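Local coordinates for protein plantazolicin methyltransferase BamL (Bacillus amyloliquefaciens subsp. plantarum, PDB 5DLY) that probably transfers methyl groups from S-adenosyl-L-methionine to the N-terminal amine of desmethylplantazolicin, completing this thiazole-containing peptide antibiotic, at residues A[30-33]-A[34-37]; A[43-46]-A[47-50]; A[131-134]-A[135-138]; A[180-183]-A[184-188]; A[247-250]-A[251-255]. All coordinates share one frame; numbering follows the deposited sequence.

Contacts 1 and 2 lie in series on the long helix 23-56: the first lines the substrate pocket, while contact 2, fully buried and outside both ligand pockets, packs Ile45, Phe48 and Leu49 against the sheet and its surroundings, with Thr47 bonded within the helix and Glu46 and Ser50 to Tyr76 and Leu231. Contact 3, also buried, is the turn after strand 124-130 and touches both bound molecules. Contact 4, on helix 176-187, supplies aromatic and backbone groups to the substrate analog; contact 5, the most exposed, brings the end of helix 245-253 to its allyl group. Tyr181 OH lies 2.7 Å from Asp33 OD1, joining contacts 4 and 1, and Lys250 NZ pairs with Glu36 OE1 between contacts 5 and 1.

Contact 1 (A[30-33]-A[34-37]); sequences FRYD and ERET. With 5D7 (prop-2-en-1-yl 2-[(1S)-1-amino-4-carbamimidamidobutyl]-1,3-thiazole-4-carboxylate), chain B.
Tyr32 and Glu36 meet one turn apart on helix 23-56, which carries Tyr32, Asp33 and Thr37 into the pocket of the thiazole ligand. Backbone i to i+4 bonds run through both segments, Glu36 N to Tyr32 O being 2.8 Å. Two CH-pi contacts follow the same spacing. Glu36 CG sits over one face of the Tyr32 ring, 3.8 Å from its centroid, its charged end leading away; Glu34 CG covers a face of the Phe30 ring, and its carboxylate lies nearly parallel to that ring. Glutamate suits both places through its methylenes. Among the charges, Arg35 NE donates to Glu36 OE2 at 2.8 Å in a salt bridge, in the guanidinium plane, while Glu36 OE1 is paired with Lys250 and Arg35 NH2 with Glu178. Tyr32 OH is bonded to Thr172 and Asp33 OD1 to Tyr181 OH, ties that would steady both side chains beside the ligand. Thr37 has its hydroxyl between backbone N and carbonyl carbon (chi1 79°), which turns OG1 back to the helix and CG2 to the ligand ester. Asp33 O therefore takes two donors from opposite faces of its plane, Thr37 N at 2.9 Å and Thr37 OG1 at 2.6 Å.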
# COMPACT_ATOMS: atom_id res chain seq x y z
N PHE A 30 -9.62 -3.20 12.84
CA PHE A 30 -10.28 -1.98 12.34
C PHE A 30 -10.07 -0.79 13.27
O PHE A 30 -9.68 0.29 12.82
CB PHE A 30 -11.78 -2.21 12.10
CG PHE A 30 -12.48 -1.04 11.46
CD1 PHE A 30 -12.36 -0.80 10.09
CD2 PHE A 30 -13.27 -0.18 12.23
CE1 PHE A 30 -13.00 0.28 9.50
CE2 PHE A 30 -13.91 0.90 11.64
CZ PHE A 30 -13.79 1.13 10.28
N ARG A 31 -10.31 -1.00 14.56
CA ARG A 31 -10.13 0.05 15.56
C ARG A 31 -8.70 0.59 15.57
O ARG A 31 -8.50 1.81 15.53
CB ARG A 31 -10.51 -0.47 16.95
CG ARG A 31 -10.66 0.62 18.00
CD ARG A 31 -10.82 0.03 19.39
NE ARG A 31 -12.08 -0.67 19.58
CZ ARG A 31 -12.22 -1.99 19.69
NH1 ARG A 31 -11.16 -2.79 19.63
NH2 ARG A 31 -13.42 -2.52 19.86
N TYR A 32 -7.72 -0.31 15.63
CA TYR A 32 -6.32 0.11 15.61
C TYR A 32 -6.01 0.87 14.31
O TYR A 32 -5.44 1.96 14.35
CB TYR A 32 -5.35 -1.08 15.77
CG TYR A 32 -3.91 -0.62 15.71
CD1 TYR A 32 -3.26 -0.47 14.48
CD2 TYR A 32 -3.22 -0.28 16.87
CE1 TYR A 32 -1.96 -0.01 14.42
CE2 TYR A 32 -1.91 0.18 16.82
CZ TYR A 32 -1.28 0.32 15.59
OH TYR A 32 0.02 0.77 15.48
N ASP A 33 -6.39 0.28 13.18
CA ASP A 33 -6.02 0.83 11.86
C ASP A 33 -6.60 2.21 11.64
O ASP A 33 -5.92 3.11 11.14
CB ASP A 33 -6.45 -0.11 10.73
CG ASP A 33 -5.66 -1.42 10.71
OD1 ASP A 33 -4.71 -1.58 11.50
OD2 ASP A 33 -6.02 -2.28 9.89
N GLU A 34 -7.86 2.40 12.03
CA GLU A 34 -8.50 3.71 11.91
C GLU A 34 -7.83 4.76 12.79
O GLU A 34 -7.65 5.90 12.36
CB GLU A 34 -9.99 3.61 12.22
CG GLU A 34 -10.78 2.90 11.13
CD GLU A 34 -10.93 3.73 9.88
OE1 GLU A 34 -10.31 3.37 8.85
OE2 GLU A 34 -11.65 4.76 9.93
N ARG A 35 -7.47 4.38 14.01
CA ARG A 35 -6.87 5.31 14.96
C ARG A 35 -5.43 5.68 14.61
O ARG A 35 -5.02 6.84 14.75
CB ARG A 35 -6.92 4.73 16.38
CG ARG A 35 -6.48 5.69 17.47
CD ARG A 35 -6.42 5.02 18.84
NE ARG A 35 -5.27 4.11 18.98
CZ ARG A 35 -5.36 2.81 19.25
NH1 ARG A 35 -6.54 2.23 19.46
NH2 ARG A 35 -4.25 2.08 19.35
N GLU A 36 -4.66 4.69 14.15
CA GLU A 36 -3.22 4.86 14.04
C GLU A 36 -2.70 5.00 12.61
O GLU A 36 -1.59 5.51 12.41
CB GLU A 36 -2.49 3.71 14.76
CG GLU A 36 -2.81 3.57 16.25
CD GLU A 36 -2.24 4.66 17.14
OE1 GLU A 36 -1.40 5.47 16.69
OE2 GLU A 36 -2.64 4.72 18.32
N THR A 37 -3.47 4.54 11.62
CA THR A 37 -2.99 4.55 10.23
C THR A 37 -3.75 5.49 9.29
O THR A 37 -3.33 5.70 8.16
CB THR A 37 -2.91 3.12 9.60
OG1 THR A 37 -4.21 2.67 9.19
CG2 THR A 37 -2.31 2.12 10.57
O9 5D7 B . 0.75 0.93 9.42
C6 5D7 B . 0.65 0.32 10.47
O7 5D7 B . 1.32 0.78 11.66
C8 5D7 B . 2.22 1.88 11.64
C2 5D7 B . -0.19 -0.90 10.58
N3 5D7 B . -1.03 -1.30 9.59
C4 5D7 B . -1.72 -2.42 9.84
S5 5D7 B . -1.32 -2.98 11.43
C1 5D7 B . -0.20 -1.71 11.73
CA 5D7 B . -2.72 -3.14 9.02
N 5D7 B . -3.03 -2.30 7.87
CB 5D7 B . -2.21 -4.51 8.56
CG 5D7 B . -0.75 -4.56 8.08
CD 5D7 B . -0.61 -5.66 7.04
NE 5D7 B . 0.80 -5.80 6.68
CZ 5D7 B . 1.73 -6.54 7.27
NH2 5D7 B . 2.91 -6.54 6.82
NH1 5D7 B . 1.44 -7.28 8.26
C3 5D7 B . 2.80 2.05 13.02
C5 5D7 B . 3.09 3.25 13.49

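Contact 2 (A[43-46]-A[47-50]); sequences ISIE and TFLS
Thr47 grips the carbonyl of Ile43 twice: Thr47 OG1 donates to Ile43 O at 2.7 Å, and Thr47 N donates to the same oxygen at 2.9 Å. The two donors arrive from opposite faces of the carbonyl plane, the hydroxyl well above it. With chi1 at -65° the hydroxyl lies beside its own backbone N, which aims it back down the helix; threonine thus satisfies a buried hydroxyl without a distant partner, and its methyl remains for packing. The ordinary helical bonds continue from there, Ser50 N to Glu46 O being 2.8 Å and Leu49 N to Ile45 O 3.0 Å. Two polar side chains look outward for their partners, Glu46 OE2 to Tyr76 OH and Ser50 OG to Leu231 O.

Around this frame lies hydrocarbon. Phe48 has chi1 at 74°, its ring folded back over the preceding turn, so that Ile45 O stands over the centre of one face, 3.4 Å above the plane. Ile45 CA also approaches that face in a CH-pi contact. Ile45 CG2 touches both Phe48 CZ and Leu49 CD1, each at 3.8 Å, the isoleucine running alongside its two neighbours. Leu49 CD1 also meets Glu46 OE1. In this Rossmann-like fold of AdoMet-dependent methyltransferases, helix 23-56 lies against strand 124-130 here, where Phe48 meets Phe128 edge-to-face, and Ile45 reaches helix 72-80. Branched and aromatic residues fill this interface, and the bonds of Thr47 OG1, Ser50 OG and Glu46 OE2 let these buried polar atoms sit beside them.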
# COMPACT_ATOMS: atom_id res chain seq x y z
N ILE A 43 -1.15 10.98 2.98
CA ILE A 43 0.26 11.19 2.65
C ILE A 43 0.75 10.20 1.59
O ILE A 43 1.38 10.58 0.60
CB ILE A 43 1.14 11.21 3.90
CG1 ILE A 43 0.77 12.43 4.73
CG2 ILE A 43 2.62 11.20 3.55
CD1 ILE A 43 1.26 12.37 6.15
N SER A 44 0.42 8.92 1.77
CA SER A 44 0.78 7.92 0.78
C SER A 44 0.13 8.17 -0.58
O SER A 44 0.79 8.02 -1.60
CB SER A 44 0.43 6.52 1.28
OG SER A 44 1.19 6.23 2.44
N ILE A 45 -1.15 8.55 -0.57
CA ILE A 45 -1.87 8.84 -1.82
C ILE A 45 -1.25 10.05 -2.54
O ILE A 45 -0.95 9.99 -3.73
CB ILE A 45 -3.38 9.08 -1.59
CG1 ILE A 45 -4.05 7.80 -1.05
CG2 ILE A 45 -4.04 9.59 -2.87
CD1 ILE A 45 -5.42 8.03 -0.43
N GLU A 46 -1.04 11.14 -1.80
CA GLU A 46 -0.47 12.33 -2.43
C GLU A 46 0.97 12.10 -2.90
O GLU A 46 1.44 12.76 -3.83
CB GLU A 46 -0.56 13.56 -1.51
CG GLU A 46 -1.99 14.01 -1.20
CD GLU A 46 -2.82 14.40 -2.43
OE1 GLU A 46 -2.25 14.66 -3.50
OE2 GLU A 46 -4.06 14.44 -2.32
N THR A 47 1.66 11.14 -2.27
CA THR A 47 3.01 10.78 -2.69
C THR A 47 2.93 10.16 -4.07
O THR A 47 3.67 10.58 -4.96
CB THR A 47 3.70 9.85 -1.68
OG1 THR A 47 3.88 10.55 -0.44
CG2 THR A 47 5.07 9.39 -2.18
N PHE A 48 2.02 9.21 -4.29
CA PHE A 48 1.97 8.62 -5.63
C PHE A 48 1.43 9.58 -6.69
O PHE A 48 1.87 9.54 -7.83
CB PHE A 48 1.37 7.19 -5.69
CG PHE A 48 -0.13 7.11 -5.51
CD1 PHE A 48 -1.02 7.65 -6.44
CD2 PHE A 48 -0.66 6.37 -4.45
CE1 PHE A 48 -2.40 7.50 -6.28
CE2 PHE A 48 -2.03 6.21 -4.29
CZ PHE A 48 -2.90 6.79 -5.20
N LEU A 49 0.51 10.46 -6.30
CA LEU A 49 0.01 11.48 -7.23
C LEU A 49 1.09 12.48 -7.61
O LEU A 49 1.21 12.87 -8.78
CB LEU A 49 -1.22 12.18 -6.66
CG LEU A 49 -2.45 11.28 -6.53
CD1 LEU A 49 -3.54 12.03 -5.80
CD2 LEU A 49 -2.93 10.78 -7.88
N SER A 50 1.89 12.89 -6.63
CA SER A 50 2.98 13.82 -6.91
C SER A 50 4.03 13.15 -7.79
O SER A 50 4.53 13.78 -8.73
CB SER A 50 3.61 14.33 -5.62
OG SER A 50 4.72 15.17 -5.92

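Contact 3 (A[131-134]-A[135-138]); sequences LCFG and LFKN. With 5D7 (prop-2-en-1-yl 2-[(1S)-1-amino-4-carbamimidamidobutyl]-1,3-thiazole-4-carboxylate), chain B; SAH (S-adenosyl-L-homocysteine), chain C.
Leu135 closes a 3-10 turn begun at Cys132, its N donating to Cys132 O at 3.0 Å in an i to i+3 bond. This is the loop leaving strand 124-130, the fourth strand of the Rossmann-like sheet of methyltransferases, whose C-terminal end commonly borders the cofactor site. The leucine side chain stands between the two bound molecules: Leu135 CD1 reaches SAH C5' at 3.4 Å, and Leu135 CG lies 3.6 Å from 5D7 CD. A branched, uncharged residue suits this double role, offering one methyl to the ribose side and the rest to the substrate analog's aliphatic arm.

Phe136 comes next, its N bonded to Phe133 O at 3.2 Å. With CG beside the backbone N (chi1 -57°) the ring folds back over the turn, so that Cys132 O and Phe133 CA lie over one face, while the adenine of SAH comes to the ring edge, SAH N7 in its plane. Cys132 SG meets Phe136 CZ at 3.7 Å, an oblique sulfur-aromatic contact. Phe133 crosses Phe136 at about a right angle, its CD1 3.9 Å from Phe136 CD2.

On the substrate side, 5D7 N donates to Leu131 O at 3.0 Å, and Gly134 CA approaches 5D7 NH2 to 3.5 Å, the guanidinium lying against bare backbone. Apolar groups shape the walls between the ligands, while a backbone carbonyl holds the amine, consistent with this amine being the methyl acceptor.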
# COMPACT_ATOMS: atom_id res chain seq x y z
N LEU A 131 -0.33 -0.81 3.09
CA LEU A 131 -0.41 -1.46 4.40
C LEU A 131 -1.08 -2.85 4.37
O LEU A 131 -1.87 -3.20 5.27
CB LEU A 131 -1.02 -0.50 5.45
CG LEU A 131 -0.37 0.89 5.58
CD1 LEU A 131 -1.09 1.75 6.61
CD2 LEU A 131 1.11 0.77 5.92
N CYS A 132 -0.77 -3.65 3.35
CA CYS A 132 -1.35 -5.00 3.27
C CYS A 132 -0.50 -6.08 2.62
O CYS A 132 -0.90 -7.24 2.61
CB CYS A 132 -2.73 -4.96 2.59
SG CYS A 132 -2.73 -4.41 0.87
N PHE A 133 0.66 -5.71 2.07
CA PHE A 133 1.51 -6.66 1.32
C PHE A 133 1.82 -7.93 2.11
O PHE A 133 1.70 -9.04 1.59
CB PHE A 133 2.80 -5.95 0.90
CG PHE A 133 3.57 -6.66 -0.18
CD1 PHE A 133 2.99 -6.99 -1.39
CD2 PHE A 133 4.91 -6.97 0.02
CE1 PHE A 133 3.72 -7.63 -2.39
CE2 PHE A 133 5.65 -7.60 -0.97
CZ PHE A 133 5.06 -7.92 -2.18
N GLY A 134 2.19 -7.77 3.38
CA GLY A 134 2.51 -8.91 4.26
C GLY A 134 1.36 -9.84 4.61
O GLY A 134 1.56 -10.85 5.28
N LEU A 135 0.14 -9.52 4.17
CA LEU A 135 -1.02 -10.39 4.38
C LEU A 135 -1.20 -11.42 3.28
O LEU A 135 -1.91 -12.40 3.48
CB LEU A 135 -2.32 -9.57 4.51
CG LEU A 135 -2.36 -8.54 5.64
CD1 LEU A 135 -3.63 -7.71 5.53
CD2 LEU A 135 -2.32 -9.28 6.96
N PHE A 136 -0.58 -11.19 2.13
CA PHE A 136 -0.83 -12.05 0.97
C PHE A 136 -0.13 -13.39 1.11
O PHE A 136 1.05 -13.43 1.44
CB PHE A 136 -0.35 -11.37 -0.32
CG PHE A 136 -0.96 -10.02 -0.58
CD1 PHE A 136 -2.21 -9.68 -0.07
CD2 PHE A 136 -0.29 -9.10 -1.38
CE1 PHE A 136 -2.77 -8.43 -0.32
CE2 PHE A 136 -0.85 -7.85 -1.64
CZ PHE A 136 -2.08 -7.51 -1.11
N LYS A 137 -0.85 -14.48 0.86
CA LYS A 137 -0.22 -15.80 0.83
C LYS A 137 0.90 -15.90 -0.22
O LYS A 137 1.97 -16.45 0.05
CB LYS A 137 -1.28 -16.89 0.59
CG LYS A 137 -0.71 -18.30 0.55
CD LYS A 137 -1.81 -19.34 0.35
CE LYS A 137 -1.23 -20.75 0.23
NZ LYS A 137 -2.30 -21.77 0.04
N ASN A 138 0.64 -15.34 -1.40
CA ASN A 138 1.54 -15.45 -2.53
C ASN A 138 1.94 -14.06 -3.07
O ASN A 138 1.56 -13.69 -4.18
CB ASN A 138 0.88 -16.29 -3.62
CG ASN A 138 0.59 -17.71 -3.15
OD1 ASN A 138 1.51 -18.46 -2.82
ND2 ASN A 138 -0.69 -18.08 -3.11
O9 5D7 B . 0.75 0.93 9.42
C6 5D7 B . 0.65 0.32 10.47
O7 5D7 B . 1.32 0.78 11.66
C8 5D7 B . 2.22 1.88 11.64
C2 5D7 B . -0.19 -0.90 10.58
N3 5D7 B . -1.03 -1.30 9.59
C4 5D7 B . -1.72 -2.42 9.84
S5 5D7 B . -1.32 -2.98 11.43
C1 5D7 B . -0.20 -1.71 11.73
CA 5D7 B . -2.72 -3.14 9.02
N 5D7 B . -3.03 -2.30 7.87
CB 5D7 B . -2.21 -4.51 8.56
CG 5D7 B . -0.75 -4.56 8.08
CD 5D7 B . -0.61 -5.66 7.04
NE 5D7 B . 0.80 -5.80 6.68
CZ 5D7 B . 1.73 -6.54 7.27
NH2 5D7 B . 2.91 -6.54 6.82
NH1 5D7 B . 1.44 -7.28 8.26
C3 5D7 B . 2.80 2.05 13.02
C5 5D7 B . 3.09 3.25 13.49
N SAH C . -5.19 -0.79 1.87
CA SAH C . -5.84 -0.70 3.22
CB SAH C . -5.47 -1.91 4.06
CG SAH C . -6.68 -2.42 4.85
SD SAH C . -6.24 -3.67 6.02
C SAH C . -5.39 0.55 3.92
O SAH C . -4.75 1.42 3.33
OXT SAH C . -5.64 0.75 5.11
C5' SAH C . -5.71 -5.01 5.00
C4' SAH C . -6.74 -5.40 3.94
O4' SAH C . -6.14 -6.34 3.03
C3' SAH C . -7.95 -6.12 4.54
O3' SAH C . -9.16 -5.43 4.19
C2' SAH C . -7.88 -7.53 3.96
O2' SAH C . -9.15 -8.15 3.73
C1' SAH C . -7.14 -7.28 2.66
N9 SAH C . -6.50 -8.47 2.06
C8 SAH C . -5.73 -9.38 2.68
N7 SAH C . -5.32 -10.34 1.82
C5 SAH C . -5.83 -10.03 0.61
C6 SAH C . -5.78 -10.64 -0.72
N6 SAH C . -5.07 -11.76 -0.91
N1 SAH C . -6.45 -10.01 -1.73
C2 SAH C . -7.16 -8.88 -1.51
N3 SAH C . -7.25 -8.27 -0.30
C4 SAH C . -6.62 -8.81 0.78

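Contact 4 (A[180-183]-A[184-188]); sequences AYLK and DQYRA. With 5D7 (prop-2-en-1-yl 2-[(1S)-1-amino-4-carbamimidamidobutyl]-1,3-thiazole-4-carboxylate), chain B.
Gln185 CG lies over one face of the Tyr181 ring, 3.9 Å from its centroid, in a CH-pi contact. Tyr181 leans over the following turn because its CG is anti to the backbone N (chi1 167°), and Tyr181 OH lies 3.0 Å from 5D7 S5 while bonding to Asp33. Trp19 of helix 10-21 meets the same ring with its plane at about 60°. The Tyr186 ring turns its edge to the carbonyl of Leu182, whose oxygen is 3.1 Å from Tyr186 CD2, and the Arg187 guanidinium has Lys183 O over one face.

These residues belong to the last turns of helix 176-187, part of the methyltransferase domain. Backbone bonds pair residues four apart, the straightest being Tyr186 N to Leu182 O (N-H...O angle 174°). Arg187 NH1 forms a salt bridge to Asp184 OD1 at 2.8 Å, met from above the carboxylate plane; Asp184 OD2 is bonded to Gln15 and Trp19. Flat rings ending in hydroxyls and a branched apolar chain can lie against the thiazole and allyl groups, Leu182 CD2 touching 5D7 C1 at 3.8 Å. Near the helix end the carbonyl Gln185 O accepts 5D7 NH1 at 2.9 Å and Ser189 OG as well.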
# COMPACT_ATOMS: atom_id res chain seq x y z
N ALA A 180 -1.21 -8.29 20.59
CA ALA A 180 -1.22 -9.57 19.88
C ALA A 180 -1.35 -9.37 18.37
O ALA A 180 -0.64 -9.99 17.59
CB ALA A 180 -2.35 -10.45 20.40
N TYR A 181 -2.27 -8.48 17.99
CA TYR A 181 -2.47 -8.07 16.60
C TYR A 181 -1.17 -7.58 15.97
O TYR A 181 -0.74 -8.09 14.94
CB TYR A 181 -3.56 -7.00 16.56
CG TYR A 181 -3.69 -6.26 15.25
CD1 TYR A 181 -4.00 -6.93 14.07
CD2 TYR A 181 -3.54 -4.88 15.22
CE1 TYR A 181 -4.13 -6.24 12.87
CE2 TYR A 181 -3.66 -4.17 14.02
CZ TYR A 181 -3.96 -4.87 12.86
OH TYR A 181 -4.10 -4.18 11.67
N LEU A 182 -0.54 -6.60 16.61
CA LEU A 182 0.68 -6.00 16.05
C LEU A 182 1.84 -6.99 15.96
O LEU A 182 2.58 -7.00 14.98
CB LEU A 182 1.08 -4.74 16.81
CG LEU A 182 0.14 -3.54 16.67
CD1 LEU A 182 0.67 -2.38 17.51
CD2 LEU A 182 -0.05 -3.12 15.22
N LYS A 183 1.99 -7.83 16.99
CA LYS A 183 3.03 -8.87 16.95
C LYS A 183 2.85 -9.76 15.72
O LYS A 183 3.82 -10.01 14.99
CB LYS A 183 3.02 -9.73 18.22
CG LYS A 183 3.64 -9.09 19.45
CD LYS A 183 3.72 -10.12 20.57
CE LYS A 183 3.88 -9.47 21.93
NZ LYS A 183 3.51 -10.45 23.00
N ASP A 184 1.63 -10.24 15.50
CA ASP A 184 1.33 -11.04 14.32
C ASP A 184 1.58 -10.28 13.01
O ASP A 184 2.12 -10.84 12.05
CB ASP A 184 -0.11 -11.56 14.35
CG ASP A 184 -0.30 -12.75 15.28
OD1 ASP A 184 0.71 -13.32 15.78
OD2 ASP A 184 -1.46 -13.12 15.48
N GLN A 185 1.20 -9.00 12.98
CA GLN A 185 1.40 -8.19 11.77
C GLN A 185 2.89 -8.01 11.44
O GLN A 185 3.31 -8.20 10.29
CB GLN A 185 0.70 -6.83 11.86
CG GLN A 185 -0.82 -6.88 11.99
CD GLN A 185 -1.48 -7.86 11.04
OE1 GLN A 185 -2.22 -8.76 11.45
NE2 GLN A 185 -1.20 -7.71 9.76
N TYR A 186 3.69 -7.63 12.44
CA TYR A 186 5.13 -7.45 12.21
C TYR A 186 5.86 -8.75 11.88
O TYR A 186 6.75 -8.74 11.04
CB TYR A 186 5.80 -6.71 13.37
CG TYR A 186 5.53 -5.22 13.35
CD1 TYR A 186 6.32 -4.35 12.59
CD2 TYR A 186 4.47 -4.68 14.09
CE1 TYR A 186 6.06 -2.98 12.57
CE2 TYR A 186 4.20 -3.32 14.07
CZ TYR A 186 4.99 -2.48 13.31
OH TYR A 186 4.71 -1.13 13.31
N ARG A 187 5.47 -9.85 12.51
CA ARG A 187 6.09 -11.16 12.25
C ARG A 187 5.88 -11.60 10.79
O ARG A 187 6.73 -12.27 10.21
CB ARG A 187 5.54 -12.22 13.21
CG ARG A 187 6.45 -13.43 13.39
CD ARG A 187 5.78 -14.59 14.13
NE ARG A 187 5.22 -14.20 15.42
CZ ARG A 187 3.91 -14.16 15.69
NH1 ARG A 187 3.03 -14.50 14.76
NH2 ARG A 187 3.49 -13.78 16.90
N ALA A 188 4.75 -11.20 10.20
CA ALA A 188 4.44 -11.53 8.81
C ALA A 188 5.15 -10.63 7.81
O ALA A 188 5.15 -10.90 6.61
CB ALA A 188 2.94 -11.47 8.58
O9 5D7 B . 0.75 0.93 9.42
C6 5D7 B . 0.65 0.32 10.47
O7 5D7 B . 1.32 0.78 11.66
C8 5D7 B . 2.22 1.88 11.64
C2 5D7 B . -0.19 -0.90 10.58
N3 5D7 B . -1.03 -1.30 9.59
C4 5D7 B . -1.72 -2.42 9.84
S5 5D7 B . -1.32 -2.98 11.43
C1 5D7 B . -0.20 -1.71 11.73
CA 5D7 B . -2.72 -3.14 9.02
N 5D7 B . -3.03 -2.30 7.87
CB 5D7 B . -2.21 -4.51 8.56
CG 5D7 B . -0.75 -4.56 8.08
CD 5D7 B . -0.61 -5.66 7.04
NE 5D7 B . 0.80 -5.80 6.68
CZ 5D7 B . 1.73 -6.54 7.27
NH2 5D7 B . 2.91 -6.54 6.82
NH1 5D7 B . 1.44 -7.28 8.26
C3 5D7 B . 2.80 2.05 13.02
C5 5D7 B . 3.09 3.25 13.49

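Contact 5 (A[247-250]-A[251-255]); sequences EQLK and QSQMP. With 5D7 (prop-2-en-1-yl 2-[(1S)-1-amino-4-carbamimidamidobutyl]-1,3-thiazole-4-carboxylate), chain B.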
# COMPACT_ATOMS: atom_id res chain seq x y z
N GLU A 247 -1.55 14.51 14.96
CA GLU A 247 -1.21 13.59 13.88
C GLU A 247 0.22 13.79 13.37
O GLU A 247 0.91 12.82 13.05
CB GLU A 247 -2.24 13.62 12.74
CG GLU A 247 -3.60 13.04 13.14
CD GLU A 247 -3.53 11.61 13.64
OE1 GLU A 247 -2.80 10.79 13.04
OE2 GLU A 247 -4.20 11.29 14.65
N GLN A 248 0.68 15.04 13.36
CA GLN A 248 2.07 15.31 13.00
C GLN A 248 3.01 14.62 13.99
O GLN A 248 4.00 14.00 13.59
CB GLN A 248 2.35 16.81 12.94
CG GLN A 248 1.69 17.54 11.78
CD GLN A 248 2.12 18.99 11.67
OE1 GLN A 248 2.46 19.62 12.67
NE2 GLN A 248 2.11 19.53 10.46
N LEU A 249 2.68 14.70 15.28
CA LEU A 249 3.52 14.06 16.30
C LEU A 249 3.46 12.53 16.19
O LEU A 249 4.50 11.86 16.30
CB LEU A 249 3.15 14.53 17.72
CG LEU A 249 3.98 13.98 18.89
CD1 LEU A 249 5.47 14.27 18.73
CD2 LEU A 249 3.49 14.53 20.22
N LYS A 250 2.27 11.99 15.94
CA LYS A 250 2.12 10.55 15.71
C LYS A 250 3.01 10.09 14.56
O LYS A 250 3.70 9.07 14.68
CB LYS A 250 0.66 10.18 15.43
CG LYS A 250 -0.16 9.92 16.69
CD LYS A 250 -1.43 9.13 16.37
CE LYS A 250 -2.13 8.65 17.64
NZ LYS A 250 -1.36 7.64 18.41
N GLN A 251 3.02 10.86 13.48
CA GLN A 251 3.83 10.55 12.30
C GLN A 251 5.32 10.63 12.59
O GLN A 251 6.12 9.88 12.02
CB GLN A 251 3.44 11.44 11.13
CG GLN A 251 2.06 11.10 10.56
CD GLN A 251 1.51 12.15 9.62
OE1 GLN A 251 2.25 12.97 9.08
NE2 GLN A 251 0.20 12.11 9.41
N SER A 252 5.70 11.54 13.48
CA SER A 252 7.09 11.68 13.91
C SER A 252 7.53 10.48 14.75
O SER A 252 8.67 10.03 14.65
CB SER A 252 7.25 12.98 14.71
OG SER A 252 8.60 13.19 15.09
N GLN A 253 6.60 9.94 15.54
CA GLN A 253 6.93 8.87 16.48
C GLN A 253 6.89 7.48 15.85
O GLN A 253 7.45 6.53 16.41
CB GLN A 253 6.02 8.94 17.71
CG GLN A 253 6.39 10.08 18.65
CD GLN A 253 5.33 10.35 19.70
OE1 GLN A 253 4.20 9.90 19.60
NE2 GLN A 253 5.70 11.12 20.73
N MET A 254 6.23 7.36 14.70
CA MET A 254 6.05 6.09 13.98
C MET A 254 7.38 5.47 13.57
O MET A 254 8.28 6.19 13.16
CB MET A 254 5.35 6.35 12.65
CG MET A 254 3.87 6.60 12.70
SD MET A 254 3.39 6.62 10.97
CE MET A 254 1.67 7.05 11.16
N PRO A 255 7.48 4.13 13.63
CA PRO A 255 8.65 3.49 13.03
C PRO A 255 8.66 3.70 11.52
O PRO A 255 7.61 3.96 10.91
CB PRO A 255 8.44 2.00 13.34
CG PRO A 255 7.43 1.95 14.43
CD PRO A 255 6.56 3.16 14.24
O9 5D7 B . 0.75 0.93 9.42
C6 5D7 B . 0.65 0.32 10.47
O7 5D7 B . 1.32 0.78 11.66
C8 5D7 B . 2.22 1.88 11.64
C2 5D7 B . -0.19 -0.90 10.58
N3 5D7 B . -1.03 -1.30 9.59
C4 5D7 B . -1.72 -2.42 9.84
S5 5D7 B . -1.32 -2.98 11.43
C1 5D7 B . -0.20 -1.71 11.73
CA 5D7 B . -2.72 -3.14 9.02
N 5D7 B . -3.03 -2.30 7.87
CB 5D7 B . -2.21 -4.51 8.56
CG 5D7 B . -0.75 -4.56 8.08
CD 5D7 B . -0.61 -5.66 7.04
NE 5D7 B . 0.80 -5.80 6.68
CZ 5D7 B . 1.73 -6.54 7.27
NH2 5D7 B . 2.91 -6.54 6.82
NH1 5D7 B . 1.44 -7.28 8.26
C3 5D7 B . 2.80 2.05 13.02
C5 5D7 B . 3.09 3.25 13.49
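Gln251 N donates to Glu247 O at 2.9 Å, one of the i to i+4 bonds that carry helix 245-253 to its C-terminal end. Ser252 N follows onto Gln248 O and Gln253 N onto Leu249 O, the latter at 2.9 Å. At the last turn the pattern slackens: Lys250 O takes weak bonds from both Gln253 N and Met254 N, each 3.1 Å long, and Met254 then leaves the helical conformation to lead into Pro255, which has no N-H to give.

Three polar side chains reach helix 23-56. Glu247 OE1 and Gln251 NE2 both meet Ser39 OG, a carboxylate and an amide converging on one hydroxyl, while Lys250 NZ forms a salt bridge to Glu36 OE1. Gln248 NE2 has a weak bond to Leu241 O. Long, flexible residues suit a place where a helix near the surface must reach across to another. Gln251 runs extended beyond CG, and its CG passes 3.2 Å from Glu247 O.

On the solvent side Leu249 and Gln253 touch one turn apart. Leu249 has CG anti to its backbone N (chi1 -178°), which leans the side chain forward, and Leu249 CD1 comes 3.7 Å from Gln253 NE2. Beyond the helix, apolar groups meet the substrate analog at its terminal allyl carbon: Pro255 CD lies 3.6 Å from 5D7 C5, and Met254 CG is 3.5 Å from that same 5D7 C5.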